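Local coordinates for protein cytochrome P450 113A1 (Saccharopolyspora erythraea, PDB 2JJN) that hydroxylates the macrolactone ring of erythromycin D at C-12, using heme b, molecular oxygen and NADPH, to give erythromycin C, at residues G49-F54 with V310-W315. The protein carries 2 engineered substitutions. Residues are numbered along the deposited sequence; the frame is centred on the assembly and turned at random. Where two conformers were deposited one is given.
Sequences GVWHVF and VMVNTW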
loop_
_atom_site.group_PDB
_atom_site.type_symbol
_atom_site.label_atom_id
_atom_site.label_comp_id
_atom_site.label_asym_id
_atom_site.label_seq_id
_atom_site.Cartn_x
_atom_site.Cartn_y
_atom_site.Cartn_z
ATOM N N GLY A 49 -11.086 -10.070 -20.339
ATOM C CA GLY A 49 -12.445 -9.567 -20.010
ATOM C C GLY A 49 -12.473 -8.748 -18.733
ATOM O O GLY A 49 -13.539 -8.551 -18.138
ATOM N N VAL A 50 -11.300 -8.241 -18.346
ATOM C CA VAL A 50 -11.167 -7.346 -17.186
ATOM C C VAL A 50 -11.157 -5.921 -17.710
ATOM O O VAL A 50 -10.513 -5.627 -18.705
ATOM C CB VAL A 50 -9.853 -7.631 -16.417
ATOM C CG1 VAL A 50 -9.703 -6.630 -15.297
ATOM C CG2 VAL A 50 -9.894 -9.031 -15.849
ATOM N N TRP A 51 -11.882 -5.038 -17.031
ATOM C CA TRP A 51 -12.036 -3.673 -17.507
ATOM C C TRP A 51 -11.130 -2.779 -16.708
ATOM O O TRP A 51 -10.649 -3.149 -15.582
ATOM C CB TRP A 51 -13.494 -3.240 -17.300
ATOM C CG TRP A 51 -14.406 -3.973 -18.260
ATOM C CD1 TRP A 51 -14.827 -5.282 -18.182
ATOM C CD2 TRP A 51 -14.955 -3.453 -19.472
ATOM N NE1 TRP A 51 -15.629 -5.597 -19.261
ATOM C CE2 TRP A 51 -15.729 -4.492 -20.066
ATOM C CE3 TRP A 51 -14.872 -2.196 -20.121
ATOM C CZ2 TRP A 51 -16.433 -4.318 -21.264
ATOM C CZ3 TRP A 51 -15.592 -2.017 -21.304
ATOM C CH2 TRP A 51 -16.376 -3.070 -21.855
ATOM N N HIS A 52 -10.743 -1.682 -17.329
ATOM C CA HIS A 52 -9.780 -0.791 -16.718
ATOM C C HIS A 52 -10.294 0.640 -16.888
ATOM O O HIS A 52 -10.720 1.027 -17.998
ATOM C CB HIS A 52 -8.462 -0.897 -17.492
ATOM C CG HIS A 52 -7.835 -2.239 -17.356
ATOM N ND1 HIS A 52 -6.841 -2.507 -16.432
ATOM C CD2 HIS A 52 -8.083 -3.398 -18.013
ATOM C CE1 HIS A 52 -6.505 -3.793 -16.531
ATOM N NE2 HIS A 52 -7.228 -4.346 -17.491
ATOM N N VAL A 53 -10.161 1.425 -15.817
ATOM C CA VAL A 53 -10.712 2.778 -15.795
ATOM C C VAL A 53 -9.548 3.735 -15.519
ATOM O O VAL A 53 -8.824 3.569 -14.528
ATOM C CB VAL A 53 -11.793 2.873 -14.722
ATOM C CG1 VAL A 53 -12.250 4.317 -14.576
ATOM C CG2 VAL A 53 -12.970 1.981 -15.182
ATOM N N PHE A 54 -9.361 4.720 -16.413
ATOM C CA PHE A 54 -8.138 5.541 -16.400
ATOM C C PHE A 54 -8.262 7.000 -15.953
ATOM O O PHE A 54 -7.287 7.591 -15.494
ATOM C CB PHE A 54 -7.467 5.527 -17.790
ATOM C CG PHE A 54 -7.085 4.132 -18.236
ATOM C CD1 PHE A 54 -7.755 3.516 -19.286
ATOM C CD2 PHE A 54 -6.152 3.419 -17.525
ATOM C CE1 PHE A 54 -7.400 2.231 -19.697
ATOM C CE2 PHE A 54 -5.779 2.105 -17.916
ATOM C CZ PHE A 54 -6.426 1.507 -19.019
ATOM N N VAL A 310 -18.187 -8.743 -13.946
ATOM C CA VAL A 310 -16.834 -8.673 -14.464
ATOM C C VAL A 310 -15.968 -7.817 -13.531
ATOM O O VAL A 310 -16.488 -7.023 -12.735
ATOM C CB VAL A 310 -16.780 -8.120 -15.922
ATOM C CG1 VAL A 310 -17.600 -8.987 -16.893
ATOM C CG2 VAL A 310 -17.278 -6.671 -15.954
ATOM N N MET A 311 -14.654 -8.051 -13.611
ATOM C CA MET A 311 -13.710 -7.311 -12.778
ATOM C C MET A 311 -13.373 -5.970 -13.451
ATOM O O MET A 311 -13.268 -5.905 -14.670
ATOM C CB MET A 311 -12.467 -8.137 -12.559
ATOM C CG MET A 311 -11.367 -7.379 -11.864
ATOM S SD MET A 311 -10.364 -8.477 -10.822
ATOM C CE MET A 311 -11.571 -8.865 -9.565
ATOM N N VAL A 312 -13.234 -4.935 -12.631
ATOM C CA VAL A 312 -12.901 -3.571 -13.082
ATOM C C VAL A 312 -11.694 -3.136 -12.276
ATOM O O VAL A 312 -11.715 -3.232 -11.039
ATOM C CB VAL A 312 -14.074 -2.613 -12.776
ATOM C CG1 VAL A 312 -13.703 -1.199 -13.234
ATOM C CG2 VAL A 312 -15.368 -3.119 -13.484
ATOM N N ASN A 313 -10.654 -2.657 -12.959
ATOM C CA ASN A 313 -9.382 -2.204 -12.332
ATOM C C ASN A 313 -9.428 -0.681 -12.397
ATOM O O ASN A 313 -9.538 -0.121 -13.498
ATOM C CB ASN A 313 -8.255 -2.723 -13.272
ATOM C CG ASN A 313 -7.757 -4.081 -12.910
ATOM O OD1 ASN A 313 -7.757 -4.974 -13.745
ATOM N ND2 ASN A 313 -7.296 -4.251 -11.679
ATOM N N THR A 314 -9.360 -0.018 -11.255
ATOM C CA THR A 314 -9.310 1.463 -11.229
ATOM C C THR A 314 -7.876 1.913 -11.079
ATOM O O THR A 314 -7.253 1.578 -10.083
ATOM C CB THR A 314 -10.087 2.081 -10.057
ATOM O OG1 THR A 314 -9.648 1.547 -8.806
ATOM C CG2 THR A 314 -11.613 1.850 -10.174
ATOM N N TRP A 315 -7.366 2.635 -12.065
ATOM C CA TRP A 315 -5.949 3.000 -12.123
ATOM C C TRP A 315 -5.709 4.311 -11.389
ATOM O O TRP A 315 -5.748 5.419 -11.951
ATOM C CB TRP A 315 -5.494 3.070 -13.573
ATOM C CG TRP A 315 -5.191 1.733 -14.167
ATOM C CD1 TRP A 315 -6.067 0.915 -14.765
ATOM C CD2 TRP A 315 -3.910 1.094 -14.201
ATOM N NE1 TRP A 315 -5.400 -0.253 -15.218
ATOM C CE2 TRP A 315 -4.075 -0.152 -14.868
ATOM C CE3 TRP A 315 -2.644 1.437 -13.687
ATOM C CZ2 TRP A 315 -3.013 -1.050 -15.064
ATOM C CZ3 TRP A 315 -1.584 0.561 -13.899
ATOM C CH2 TRP A 315 -1.773 -0.668 -14.577
HETATM O O HOH W 1 -13.736 -9.915 -15.665
#
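Trp315 donates its indole NE1-H to ND1 of His52, 2.9 Å away and nearly straight at 171°, with each partner close to the plane of the other's ring. The bond marks ND1 as the unprotonated nitrogen; NE2 of the same imidazole pairs with Asp46, so both ring nitrogens are held and the ring's rotation is fixed. Phe54 lies alongside Trp315 and brings CE2 over one indole face, 3.4 Å from CD1 of Trp315, completing a tightly packed aromatic cluster. Asn313 runs beside His52 on the same face of the sheet. Between the two faces, strands 51-53 and 311-315 pair in parallel: Trp51 N binds Met311 O, Asn313 N reaches Trp51 O at 2.7 Å, Val53 N binds Asn313 O, and Trp315 N binds Val53 O. On the other face, Val53 CG2 meets Val312 CG1 at 3.8 Å.

The Gly49 end is looser. Direct backbone bonding gives way to a water that donates to Gly49 O and accepts from Met311 N, while partly exposed Val310 touches Trp51 through CG2, 3.6 Å from CD1 of Trp51; the chi1 of Val310, -59°, puts CG1 beside the backbone N and leaves CG2, the touching methyl, between N and the carbonyl carbon.

This is the parallel pairing inside the mixed beta-sheet of the P450 fold. Strand 43-45 flanks 51-53, and strand 290-295, carrying substrate-binding Gln292 and heme-binding Arg293, flanks 311-315; helix 27-40 packs on Phe54 and Trp315, and helix 56-64 on Val53 and Thr314.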